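Local coordinates for protein probable enoyl-CoA hydratase/isomerase (PDB 3SWX) that probably acts as an enoyl-CoA hydratase or isomerase of the crotonase-like family, working on acyl-CoA thioesters, at residues B[24-29]-B[35-40]; B[39-44]-B[91-96]; B[176-179]-B[183-186]; B[152-157]-B[161-166]; B[208-213]-B[239-244]. All blocks are in the same frame, centred on the assembly; numbering follows the deposited sequence.

Contact 1 of 5, residues B[24-29]-B[35-40]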
# COMPACT_ATOMS: atom_id res chain seq x y z
N LEU B 24 27.77 2.05 9.94
CA LEU B 24 28.52 1.06 9.18
C LEU B 24 29.89 1.67 8.95
O LEU B 24 30.01 2.81 8.50
CB LEU B 24 27.84 0.71 7.85
CG LEU B 24 26.37 0.24 7.88
CD1 LEU B 24 25.90 -0.05 6.45
CD2 LEU B 24 26.16 -0.98 8.81
N ASN B 25 30.93 0.93 9.28
CA ASN B 25 32.26 1.54 9.28
C ASN B 25 33.33 0.71 8.57
O ASN B 25 34.34 0.37 9.16
CB ASN B 25 32.67 1.89 10.74
CG ASN B 25 33.89 2.80 10.79
OD1 ASN B 25 34.16 3.53 9.85
ND2 ASN B 25 34.64 2.73 11.88
N ARG B 26 33.10 0.40 7.29
CA ARG B 26 34.15 -0.18 6.42
C ARG B 26 34.29 0.71 5.18
O ARG B 26 34.14 0.24 4.04
CB ARG B 26 33.83 -1.62 6.02
CG ARG B 26 33.57 -2.55 7.21
CD ARG B 26 33.32 -3.98 6.77
NE ARG B 26 34.50 -4.55 6.13
CZ ARG B 26 34.54 -5.16 4.93
NH1 ARG B 26 33.44 -5.31 4.19
NH2 ARG B 26 35.70 -5.62 4.48
N PRO B 27 34.57 2.00 5.41
CA PRO B 27 34.47 2.99 4.34
C PRO B 27 35.40 2.71 3.15
O PRO B 27 35.00 2.93 2.03
CB PRO B 27 34.83 4.30 5.05
CG PRO B 27 35.63 3.88 6.25
CD PRO B 27 34.97 2.62 6.68
N ALA B 28 36.61 2.20 3.40
CA ALA B 28 37.55 1.79 2.32
C ALA B 28 36.98 0.68 1.41
O ALA B 28 37.42 0.52 0.27
CB ALA B 28 38.86 1.33 2.93
N LYS B 29 36.02 -0.08 1.92
CA LYS B 29 35.34 -1.12 1.16
C LYS B 29 33.88 -0.71 0.84
O LYS B 29 33.04 -1.56 0.49
CB LYS B 29 35.39 -2.44 1.93
N LYS B 35 31.32 -11.04 6.38
CA LYS B 35 30.84 -11.87 7.48
C LYS B 35 30.88 -11.10 8.82
O LYS B 35 29.90 -11.12 9.58
CB LYS B 35 31.65 -13.17 7.58
N THR B 36 31.99 -10.41 9.09
CA THR B 36 32.13 -9.70 10.36
C THR B 36 31.05 -8.62 10.53
O THR B 36 30.36 -8.61 11.55
CB THR B 36 33.56 -9.11 10.54
OG1 THR B 36 34.51 -10.17 10.40
CG2 THR B 36 33.75 -8.44 11.94
N MET B 37 30.86 -7.75 9.55
CA MET B 37 29.87 -6.66 9.70
C MET B 37 28.43 -7.18 9.75
O MET B 37 27.60 -6.64 10.49
CB MET B 37 30.01 -5.57 8.63
CG MET B 37 29.35 -4.25 9.07
SD MET B 37 29.81 -2.82 8.09
CE MET B 37 29.32 -3.33 6.43
N LEU B 38 28.13 -8.22 8.98
CA LEU B 38 26.86 -8.92 9.13
C LEU B 38 26.61 -9.34 10.57
O LEU B 38 25.54 -9.04 11.14
CB LEU B 38 26.79 -10.14 8.20
CG LEU B 38 26.60 -9.76 6.74
CD1 LEU B 38 26.86 -10.95 5.82
CD2 LEU B 38 25.19 -9.21 6.54
N GLU B 39 27.61 -10.00 11.17
CA GLU B 39 27.48 -10.55 12.53
C GLU B 39 27.48 -9.46 13.60
O GLU B 39 26.71 -9.52 14.55
CB GLU B 39 28.56 -11.62 12.79
CG GLU B 39 28.44 -12.80 11.81
CD GLU B 39 29.26 -14.02 12.19
OE1 GLU B 39 30.31 -13.88 12.85
OE2 GLU B 39 28.85 -15.14 11.80
N GLU B 40 28.32 -8.44 13.43
CA GLU B 40 28.36 -7.34 14.37
C GLU B 40 27.05 -6.54 14.38
O GLU B 40 26.51 -6.23 15.46
CB GLU B 40 29.57 -6.44 14.11
CG GLU B 40 30.89 -7.12 14.51
CD GLU B 40 32.06 -6.16 14.60
OE1 GLU B 40 32.08 -5.12 13.91
OE2 GLU B 40 32.98 -6.48 15.38
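M37 reaches from the first turn of helix 35-50 into the loop that follows strand 19-24, and its sulfur is the hub of this contact. CG lies anti to the backbone N (chi1 -160°) and the chain stays extended as far as SD, so the sulfur is carried straight off the helix; a turn at the last torsion then swings the methyl aside. SD of M37 rests 4.0 Å from CB of L24, with the two side chains at about a right angle. R26 meets the same atom obliquely, its CG lying 3.9 Å from M37 SD, while R26 CD is 4.1 Å from M37 CE. The backbone N of N25, 4.1 Å from SD of M37, fills in between these neighbours.

In R26 the aliphatic half does the touching. CG stands beside the backbone N (chi1 -55°), and a bend at chi3 turns the guanidinium away to the carbonyl O of A32, which accepts from NH1. CB of K29 lies 3.9 Å above one guanidinium face of R26, toward its rim. N31 and D34 tie the loop further, accepting from the backbone N of R26 and of M37.

The contact lies where strand 19-24 leads through a loop into helix 35-50: L24 is still hydrogen-bonded to Y60 and E62 along the sheet, and L11 of the outermost strand, 11-16, packs against both L24 and M37.

Contact 2 of 5, residues B[39-44]-B[91-96]. With EDO (1,2-ethanediol), chain D.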
# COMPACT_ATOMS: atom_id res chain seq x y z
N GLU B 39 27.61 -10.00 11.17
CA GLU B 39 27.48 -10.55 12.53
C GLU B 39 27.48 -9.46 13.60
O GLU B 39 26.71 -9.52 14.55
CB GLU B 39 28.56 -11.62 12.79
CG GLU B 39 28.44 -12.80 11.81
CD GLU B 39 29.26 -14.02 12.19
OE1 GLU B 39 30.31 -13.88 12.85
OE2 GLU B 39 28.85 -15.14 11.80
N GLU B 40 28.32 -8.44 13.43
CA GLU B 40 28.36 -7.34 14.37
C GLU B 40 27.05 -6.54 14.38
O GLU B 40 26.51 -6.23 15.46
CB GLU B 40 29.57 -6.44 14.11
CG GLU B 40 30.89 -7.12 14.51
CD GLU B 40 32.06 -6.16 14.60
OE1 GLU B 40 32.08 -5.12 13.91
OE2 GLU B 40 32.98 -6.48 15.38
N LEU B 41 26.53 -6.22 13.20
CA LEU B 41 25.24 -5.49 13.11
C LEU B 41 24.11 -6.28 13.76
O LEU B 41 23.27 -5.71 14.48
CB LEU B 41 24.90 -5.12 11.66
CG LEU B 41 23.66 -4.23 11.46
CD1 LEU B 41 23.78 -2.98 12.33
CD2 LEU B 41 23.40 -3.85 9.98
N ALA B 42 24.09 -7.58 13.53
CA ALA B 42 23.16 -8.48 14.23
C ALA B 42 23.28 -8.36 15.75
O ALA B 42 22.27 -8.23 16.45
CB ALA B 42 23.36 -9.94 13.77
N LEU B 43 24.51 -8.38 16.26
CA LEU B 43 24.73 -8.25 17.70
C LEU B 43 24.29 -6.88 18.22
O LEU B 43 23.56 -6.79 19.23
CB LEU B 43 26.20 -8.49 18.06
CG LEU B 43 26.67 -9.95 17.92
CD1 LEU B 43 28.20 -10.10 18.11
CD2 LEU B 43 25.91 -10.85 18.91
N ALA B 44 24.70 -5.82 17.53
CA ALA B 44 24.40 -4.46 17.95
C ALA B 44 22.89 -4.26 18.07
O ALA B 44 22.40 -3.72 19.07
CB ALA B 44 25.01 -3.44 16.98
N ILE B 91 19.99 -10.31 16.28
CA ILE B 91 18.80 -10.42 15.47
C ILE B 91 19.17 -10.09 14.03
O ILE B 91 19.91 -9.14 13.79
CB ILE B 91 17.68 -9.47 15.95
CG1 ILE B 91 16.43 -9.66 15.10
CG2 ILE B 91 18.12 -7.97 15.90
CD1 ILE B 91 15.21 -8.91 15.64
N ASN B 92 18.68 -10.88 13.08
CA ASN B 92 18.92 -10.59 11.67
C ASN B 92 18.51 -9.13 11.38
O ASN B 92 17.35 -8.77 11.57
CB ASN B 92 18.18 -11.60 10.76
CG ASN B 92 18.48 -11.40 9.30
OD1 ASN B 92 18.91 -10.34 8.89
ND2 ASN B 92 18.21 -12.41 8.50
N PRO B 93 19.47 -8.29 10.97
CA PRO B 93 19.13 -6.88 10.73
C PRO B 93 18.03 -6.69 9.70
O PRO B 93 17.26 -5.75 9.82
CB PRO B 93 20.45 -6.27 10.25
CG PRO B 93 21.51 -7.15 10.86
CD PRO B 93 20.91 -8.54 10.79
N TRP B 94 17.94 -7.60 8.72
CA TRP B 94 16.87 -7.59 7.72
C TRP B 94 15.54 -8.17 8.24
O TRP B 94 14.49 -8.03 7.58
CB TRP B 94 17.33 -8.30 6.42
CG TRP B 94 18.35 -7.47 5.73
CD1 TRP B 94 18.14 -6.58 4.74
CD2 TRP B 94 19.75 -7.42 6.05
NE1 TRP B 94 19.34 -5.98 4.38
CE2 TRP B 94 20.34 -6.49 5.18
CE3 TRP B 94 20.56 -8.09 6.97
CZ2 TRP B 94 21.70 -6.20 5.21
CZ3 TRP B 94 21.92 -7.79 7.00
CH2 TRP B 94 22.47 -6.86 6.13
N GLN B 95 15.58 -8.81 9.40
CA GLN B 95 14.37 -9.20 10.14
C GLN B 95 13.38 -10.01 9.27
O GLN B 95 12.17 -9.78 9.28
CB GLN B 95 13.71 -7.97 10.74
CG GLN B 95 14.63 -7.17 11.67
CD GLN B 95 14.07 -5.82 12.04
OE1 GLN B 95 13.01 -5.72 12.66
NE2 GLN B 95 14.77 -4.76 11.66
N VAL B 96 13.92 -10.99 8.57
CA VAL B 96 13.17 -11.91 7.71
C VAL B 96 13.25 -13.38 8.16
O VAL B 96 12.96 -14.26 7.37
CB VAL B 96 13.66 -11.84 6.26
CG1 VAL B 96 13.24 -10.56 5.60
CG2 VAL B 96 15.18 -12.01 6.19
C1 EDO D . 19.86 -11.85 4.87
O1 EDO D . 19.14 -12.91 5.54
C2 EDO D . 21.38 -11.98 5.03
O2 EDO D . 21.80 -13.33 5.31
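A42 and I91 make the polar part of this contact, backbone to backbone. The N-H of I91 reaches the carbonyl O of A42 at 3.1 Å and fairly straight (158°). A weaker CA-H...O contact runs the other way, A42 CA to I91 O at 3.3 Å.

Apolar contact centres on P93, whose CB points toward the helix. CG of P93 lies 3.7 Å from CG of L41, and P93 CB is 3.8 Å from the L41 CD2 methyl; the two side chains are set obliquely. On the other side, P93 CD comes 4.1 Å from CB of A42.

Local bonds shape the loop. N92 OD1 accepts from W94 N at 2.9 Å, an Asx turn nested in the type I turn that runs from N92 to Q95. The ND2 of N92 donates to D97 and, at 3.1 Å, to O1 of a 1,2-ethanediol that probably came from the crystallisation liquor.

The loop, which leads on to strand 105-109, lies between two helices: P93 also touches L45 of helix 35-50 and L120 of helix 116-123, while W94 bonds through NE1 to L116 O and packs on E119 and L120.

Contact 3 of 5, residues B[176-179]-B[183-186]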
# COMPACT_ATOMS: atom_id res chain seq x y z
N VAL B 176 14.49 11.29 -5.38
CA VAL B 176 13.15 11.83 -5.68
C VAL B 176 12.17 10.67 -5.94
O VAL B 176 11.08 10.63 -5.40
CB VAL B 176 13.16 12.86 -6.87
CG1 VAL B 176 11.74 13.22 -7.32
CG2 VAL B 176 13.92 14.14 -6.48
N GLU B 177 12.59 9.72 -6.77
CA GLU B 177 11.76 8.58 -7.07
C GLU B 177 11.53 7.70 -5.82
O GLU B 177 10.41 7.28 -5.57
CB GLU B 177 12.37 7.79 -8.23
CG GLU B 177 11.65 6.49 -8.59
CD GLU B 177 10.26 6.66 -9.18
OE1 GLU B 177 9.82 7.80 -9.49
OE2 GLU B 177 9.60 5.60 -9.32
N ALA B 178 12.57 7.48 -5.02
CA ALA B 178 12.44 6.66 -3.79
C ALA B 178 11.42 7.27 -2.80
O ALA B 178 10.66 6.55 -2.11
CB ALA B 178 13.81 6.43 -3.12
N HIS B 179 11.37 8.60 -2.77
CA HIS B 179 10.48 9.36 -1.94
C HIS B 179 9.06 9.37 -2.50
O HIS B 179 8.08 9.27 -1.75
CB HIS B 179 11.02 10.79 -1.83
CG HIS B 179 10.14 11.73 -1.09
ND1 HIS B 179 9.86 11.58 0.25
CD2 HIS B 179 9.51 12.86 -1.48
CE1 HIS B 179 9.09 12.58 0.65
NE2 HIS B 179 8.86 13.37 -0.38
N ILE B 183 9.41 4.68 -0.14
CA ILE B 183 10.56 4.07 0.57
C ILE B 183 11.29 5.10 1.45
O ILE B 183 11.77 4.77 2.53
CB ILE B 183 11.67 3.56 -0.40
CG1 ILE B 183 11.21 2.43 -1.27
CG2 ILE B 183 12.88 3.03 0.39
CD1 ILE B 183 12.41 2.00 -2.24
N VAL B 184 11.41 6.32 0.96
CA VAL B 184 12.11 7.38 1.66
C VAL B 184 11.09 8.39 2.18
O VAL B 184 10.28 8.89 1.40
CB VAL B 184 13.08 8.10 0.70
CG1 VAL B 184 13.55 9.46 1.30
CG2 VAL B 184 14.26 7.20 0.40
N GLN B 185 11.15 8.72 3.47
CA GLN B 185 10.15 9.61 4.08
C GLN B 185 10.49 11.07 3.88
O GLN B 185 9.62 11.92 3.85
CB GLN B 185 9.97 9.33 5.57
CG GLN B 185 9.05 8.17 5.88
CD GLN B 185 9.49 6.89 5.20
OE1 GLN B 185 10.45 6.23 5.63
NE2 GLN B 185 8.79 6.53 4.12
N GLU B 186 11.77 11.37 3.75
CA GLU B 186 12.18 12.75 3.63
C GLU B 186 13.55 12.82 2.98
O GLU B 186 14.42 11.98 3.26
CB GLU B 186 12.17 13.43 5.00
CG GLU B 186 12.46 14.92 4.94
CD GLU B 186 12.50 15.61 6.30
OE1 GLU B 186 12.14 14.97 7.34
OE2 GLU B 186 12.90 16.80 6.31
O HOH W 1 7.64 8.78 0.95
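H179, near the end of helix 175-180, sets the edge of its ring against the carbonyl oxygens of V184 and Q185. CB of H179 begins 3.8 Å from the carbonyl O of V184. With CG anti to the backbone N (chi1 175°), the ring is carried past that oxygen edge-on, and CG of H179 is likewise 3.8 Å from V184 O. ND1 of H179 then donates to V184 O at 3.0 Å with an angle of 153°; the oxygen is tilted a little from the ring plane, and the donor stands above the carbonyl plane. Further along the edge, CE1 of H179 comes 3.3 Å from O of Q185.

Several groups share V184 O. Besides ND1, V184 O has the CA of H179 at 3.4 Å in a CA-H...O contact, and a water 2.7 Å away that also lies 2.8 Å from O of H179. One residue earlier, A178 O accepts from V184 N at 3.2 Å (161°) and weakly from I183 N, while the A178 CB methyl packs on CG2 of V184.

ND1, donating to a carbonyl, is probably the protonated nitrogen, and the bond should restrict the turning of the imidazole. Side chain and helix-end carbonyl together satisfy backbone polar groups where the chain leaves the helix for strand 186-188.

Contact 4 of 5, residues B[152-157]-B[161-166]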
# COMPACT_ATOMS: atom_id res chain seq x y z
N ILE B 152 8.89 -8.81 -0.50
CA ILE B 152 7.73 -8.70 0.38
C ILE B 152 7.39 -7.22 0.62
O ILE B 152 6.26 -6.80 0.42
CB ILE B 152 8.00 -9.38 1.75
CG1 ILE B 152 8.27 -10.86 1.56
CG2 ILE B 152 6.81 -9.14 2.74
CD1 ILE B 152 8.99 -11.54 2.75
N ARG B 153 8.40 -6.44 1.00
CA ARG B 153 8.18 -5.09 1.50
C ARG B 153 8.13 -4.01 0.44
O ARG B 153 7.49 -3.01 0.67
CB ARG B 153 9.24 -4.73 2.54
CG ARG B 153 9.20 -5.68 3.73
CD ARG B 153 10.44 -5.60 4.56
NE ARG B 153 10.33 -6.52 5.69
CZ ARG B 153 11.34 -7.03 6.38
NH1 ARG B 153 12.59 -6.75 6.05
NH2 ARG B 153 11.10 -7.86 7.38
N PHE B 154 8.84 -4.18 -0.67
CA PHE B 154 8.90 -3.14 -1.69
C PHE B 154 7.51 -3.01 -2.36
O PHE B 154 6.97 -1.90 -2.45
CB PHE B 154 10.04 -3.45 -2.68
CG PHE B 154 10.59 -2.26 -3.47
CD1 PHE B 154 9.88 -1.11 -3.67
CD2 PHE B 154 11.82 -2.38 -4.10
CE1 PHE B 154 10.41 -0.06 -4.46
CE2 PHE B 154 12.35 -1.36 -4.86
CZ PHE B 154 11.64 -0.18 -5.03
N PRO B 155 6.89 -4.13 -2.79
CA PRO B 155 5.53 -4.03 -3.31
C PRO B 155 4.49 -3.48 -2.32
O PRO B 155 3.58 -2.75 -2.72
CB PRO B 155 5.20 -5.48 -3.71
CG PRO B 155 6.50 -6.09 -3.94
CD PRO B 155 7.38 -5.51 -2.87
N ARG B 156 4.64 -3.82 -1.04
CA ARG B 156 3.73 -3.31 -0.00
C ARG B 156 3.87 -1.81 0.18
O ARG B 156 2.88 -1.11 0.26
CB ARG B 156 3.97 -4.05 1.34
CG ARG B 156 2.83 -3.94 2.38
CD ARG B 156 3.28 -4.49 3.76
NE ARG B 156 3.23 -5.90 3.66
CZ ARG B 156 4.08 -6.79 4.14
NH1 ARG B 156 5.15 -6.53 4.89
NH2 ARG B 156 3.78 -8.03 3.83
N THR B 157 5.10 -1.29 0.25
CA THR B 157 5.30 0.14 0.38
C THR B 157 5.02 0.94 -0.90
O THR B 157 4.37 1.96 -0.85
CB THR B 157 6.72 0.48 0.83
OG1 THR B 157 7.01 -0.24 2.03
CG2 THR B 157 6.84 1.96 1.11
N GLY B 161 3.41 -2.38 -9.09
CA GLY B 161 4.04 -1.80 -10.29
C GLY B 161 5.27 -0.97 -10.06
O GLY B 161 6.27 -1.12 -10.76
N ASN B 162 5.24 -0.08 -9.07
CA ASN B 162 6.40 0.75 -8.78
C ASN B 162 7.58 -0.09 -8.30
O ASN B 162 8.72 0.16 -8.71
CB ASN B 162 6.07 1.88 -7.77
CG ASN B 162 5.20 3.00 -8.38
OD1 ASN B 162 5.28 3.29 -9.56
ND2 ASN B 162 4.39 3.63 -7.55
N ALA B 163 7.29 -1.10 -7.48
CA ALA B 163 8.31 -2.04 -7.02
C ALA B 163 8.92 -2.87 -8.15
O ALA B 163 10.15 -2.98 -8.26
CB ALA B 163 7.75 -2.96 -5.89
N MET B 164 8.07 -3.43 -8.99
CA MET B 164 8.56 -4.28 -10.09
C MET B 164 9.36 -3.53 -11.17
O MET B 164 10.27 -4.09 -11.79
CB MET B 164 7.40 -5.07 -10.69
CG MET B 164 6.78 -6.10 -9.72
SD MET B 164 8.03 -7.32 -9.22
CE MET B 164 7.18 -8.15 -7.84
N ARG B 165 8.99 -2.29 -11.41
CA ARG B 165 9.72 -1.42 -12.32
C ARG B 165 11.21 -1.40 -11.97
O ARG B 165 12.07 -1.39 -12.87
CB ARG B 165 9.15 0.00 -12.24
CG ARG B 165 9.97 1.07 -12.95
CD ARG B 165 10.10 0.76 -14.41
NE ARG B 165 10.95 1.73 -15.09
CZ ARG B 165 12.25 1.60 -15.32
NH1 ARG B 165 12.93 0.53 -14.88
NH2 ARG B 165 12.89 2.55 -15.97
N TRP B 166 11.50 -1.38 -10.67
CA TRP B 166 12.88 -1.37 -10.19
C TRP B 166 13.44 -2.76 -9.89
O TRP B 166 14.59 -3.04 -10.24
CB TRP B 166 13.05 -0.40 -8.99
CG TRP B 166 12.46 0.94 -9.33
CD1 TRP B 166 11.39 1.54 -8.73
CD2 TRP B 166 12.87 1.82 -10.39
NE1 TRP B 166 11.12 2.75 -9.33
CE2 TRP B 166 11.99 2.93 -10.36
CE3 TRP B 166 13.87 1.77 -11.36
CZ2 TRP B 166 12.11 4.00 -11.27
CZ3 TRP B 166 13.98 2.83 -12.27
CH2 TRP B 166 13.11 3.94 -12.20
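F154 and A163 meet between two helices whose shortest polar bonds are internal, T157 N to R153 O and R165 N to G161 O, each 3.0 Å; across the contact the touch is apolar and centres on A163, whose CB points toward the neighbouring helix. F154 holds CG anti to its backbone N (chi1 -158°), which sends the ring across toward helix 160-167. There the CA of A163 sits over one face of the F154 ring, 4.0 Å from the centroid and 20° off the normal, a CH-pi contact, while the A163 CB methyl is 3.6 Å from CD1 of F154. CB of A163 also lies 3.4 Å from N of P155 and 3.9 Å from CG of P155. P155 kinks its helix, since its N makes no bond to the turn before. M164 adds a looser touch, with its CE 4.5 Å from CG of P155.

CD1 of W166 lies 4.1 Å from CZ of F154, the two side chains running obliquely to each other. Stacking on F173 and a hydrogen bond from NE1 to E177 should limit how the indole of W166 can turn.

These are two consecutive helices joined by a short turn; the axes of segments 152-157 and 161-166 approach to 7.8 Å, with their N-to-C directions 133° apart. L122 of helix 116-123 and I183 pack on F154 from within the chain; the second subunit meets the pair as well, its D227 forming a salt bridge with R156 and its A219 packing on M164.

Contact 5 of 5, residues B[208-213]-B[239-244]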
# COMPACT_ATOMS: atom_id res chain seq x y z
N ALA B 208 5.97 8.26 24.95
CA ALA B 208 5.88 7.18 25.93
C ALA B 208 6.34 5.87 25.30
O ALA B 208 5.66 5.39 24.40
CB ALA B 208 4.46 7.05 26.43
N PRO B 209 7.48 5.29 25.77
CA PRO B 209 8.04 4.09 25.17
C PRO B 209 7.08 2.90 25.02
O PRO B 209 7.13 2.24 23.98
CB PRO B 209 9.19 3.71 26.11
CG PRO B 209 9.60 4.97 26.77
CD PRO B 209 8.33 5.78 26.88
N LEU B 210 6.24 2.61 26.01
CA LEU B 210 5.34 1.46 25.92
C LEU B 210 4.26 1.70 24.85
O LEU B 210 3.75 0.77 24.25
CB LEU B 210 4.67 1.15 27.27
CG LEU B 210 5.56 0.83 28.47
CD1 LEU B 210 4.67 0.55 29.69
CD2 LEU B 210 6.51 -0.34 28.20
N GLY B 211 3.92 2.96 24.63
CA GLY B 211 2.98 3.35 23.57
C GLY B 211 3.63 3.21 22.20
O GLY B 211 3.00 2.75 21.26
N VAL B 212 4.89 3.62 22.11
CA VAL B 212 5.68 3.45 20.88
C VAL B 212 5.76 1.95 20.57
O VAL B 212 5.50 1.50 19.45
CB VAL B 212 7.09 4.12 21.03
CG1 VAL B 212 8.03 3.78 19.86
CG2 VAL B 212 6.96 5.66 21.18
N GLN B 213 6.06 1.16 21.59
CA GLN B 213 6.21 -0.28 21.44
C GLN B 213 4.91 -0.94 21.03
O GLN B 213 4.90 -1.79 20.13
CB GLN B 213 6.75 -0.91 22.72
CG GLN B 213 8.22 -0.61 22.96
CD GLN B 213 8.68 -1.15 24.29
OE1 GLN B 213 8.15 -2.16 24.77
NE2 GLN B 213 9.69 -0.52 24.88
N ARG B 239 -6.03 -0.72 27.50
CA ARG B 239 -6.38 -0.93 28.91
C ARG B 239 -5.12 -1.13 29.75
O ARG B 239 -4.95 -0.48 30.79
CB ARG B 239 -7.32 -2.12 29.04
CG ARG B 239 -7.85 -2.40 30.45
CD ARG B 239 -8.82 -3.62 30.43
NE ARG B 239 -9.77 -3.53 29.31
CZ ARG B 239 -10.23 -4.56 28.58
NH1 ARG B 239 -9.86 -5.82 28.82
NH2 ARG B 239 -11.08 -4.32 27.58
N GLU B 240 -4.23 -2.00 29.28
CA GLU B 240 -2.94 -2.25 29.93
C GLU B 240 -2.08 -1.01 30.01
O GLU B 240 -1.42 -0.80 31.02
CB GLU B 240 -2.15 -3.34 29.18
N LEU B 241 -2.07 -0.19 28.96
CA LEU B 241 -1.30 1.06 28.97
C LEU B 241 -1.88 2.08 29.96
O LEU B 241 -1.13 2.73 30.65
CB LEU B 241 -1.19 1.67 27.57
CG LEU B 241 -0.34 0.89 26.55
CD1 LEU B 241 -0.49 1.52 25.17
CD2 LEU B 241 1.11 0.80 26.96
N PHE B 242 -3.22 2.19 30.05
CA PHE B 242 -3.88 3.08 31.03
C PHE B 242 -3.45 2.76 32.46
O PHE B 242 -3.61 3.57 33.37
CB PHE B 242 -5.41 3.02 30.93
CG PHE B 242 -5.98 3.93 29.88
CD1 PHE B 242 -5.67 5.29 29.89
CD2 PHE B 242 -6.82 3.44 28.90
CE1 PHE B 242 -6.20 6.14 28.93
CE2 PHE B 242 -7.35 4.29 27.94
CZ PHE B 242 -7.04 5.64 27.95
N THR B 243 -2.88 1.58 32.60
CA THR B 243 -2.41 1.02 33.85
C THR B 243 -0.99 1.48 34.19
O THR B 243 -0.54 1.39 35.35
CB THR B 243 -2.47 -0.53 33.70
OG1 THR B 243 -3.64 -1.00 34.36
CG2 THR B 243 -1.20 -1.23 34.21
N SER B 244 -0.28 1.98 33.19
CA SER B 244 1.12 2.33 33.34
C SER B 244 1.29 3.71 34.00
O SER B 244 0.40 4.57 33.94
CB SER B 244 1.82 2.31 31.97
OG SER B 244 1.44 3.44 31.21
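L210 and L241 both hold CG beside the backbone N, anti to the carbonyl carbon (chi1 -60° and -68°), and each CB points at the other segment. CD1 of L241 continues its chain extended, and the other branch, CD2 of L241, lies 3.6 Å from CB of L210, with the L210 carbonyl O 3.8 Å from that same methyl. Next along the helix, the backbone N of G211 is 4.2 Å from L241 CD2; here the backbones are at their nearest, 7.3 Å between the CA atoms of G211 and L241. The far end of L210 goes to another partner, CD1 lying 4.1 Å from CB of S244.

S244 turns its OG between backbone N and carbonyl carbon (chi1 74°), and from there the hydroxyl donates to L241 O at 2.7 Å, in the carbonyl plane. S244 N also donates to L241 O, at 2.8 Å, so two bonds from one residue grip it. OG accepts in turn from A247 N, capping the N-terminus of helix 245-255.

The contact brings the start of helix 209-225 against the end of the next helix, 227-242, just before helix 245-255 begins. The third subunit borders it: its Y145 packs on L241, and its backbone bonds to A208.

How the contacts relate
Along the chain, contacts 1 and 2 come first and share helix 35-50, with E39 and E40 in both; their centres are 12 Å apart and L38 packs on W94 between them. Contact 4 follows, then contact 3, which touches it, their centres 13 Å apart. R153 bridges contacts 2 and 4, probably hydrogen-bonding the carbonyls of W94 and Q95, so contacts 1 to 4 form a connected series. Contact 5 lies apart in the C-terminal helices, its centre 36 Å from that of contact 1, across the chain's centre. Contacts 2 and 4 touch the second subunit and 3 and 5 the third, so four of the five also lie at subunit interfaces of the three-chain assembly.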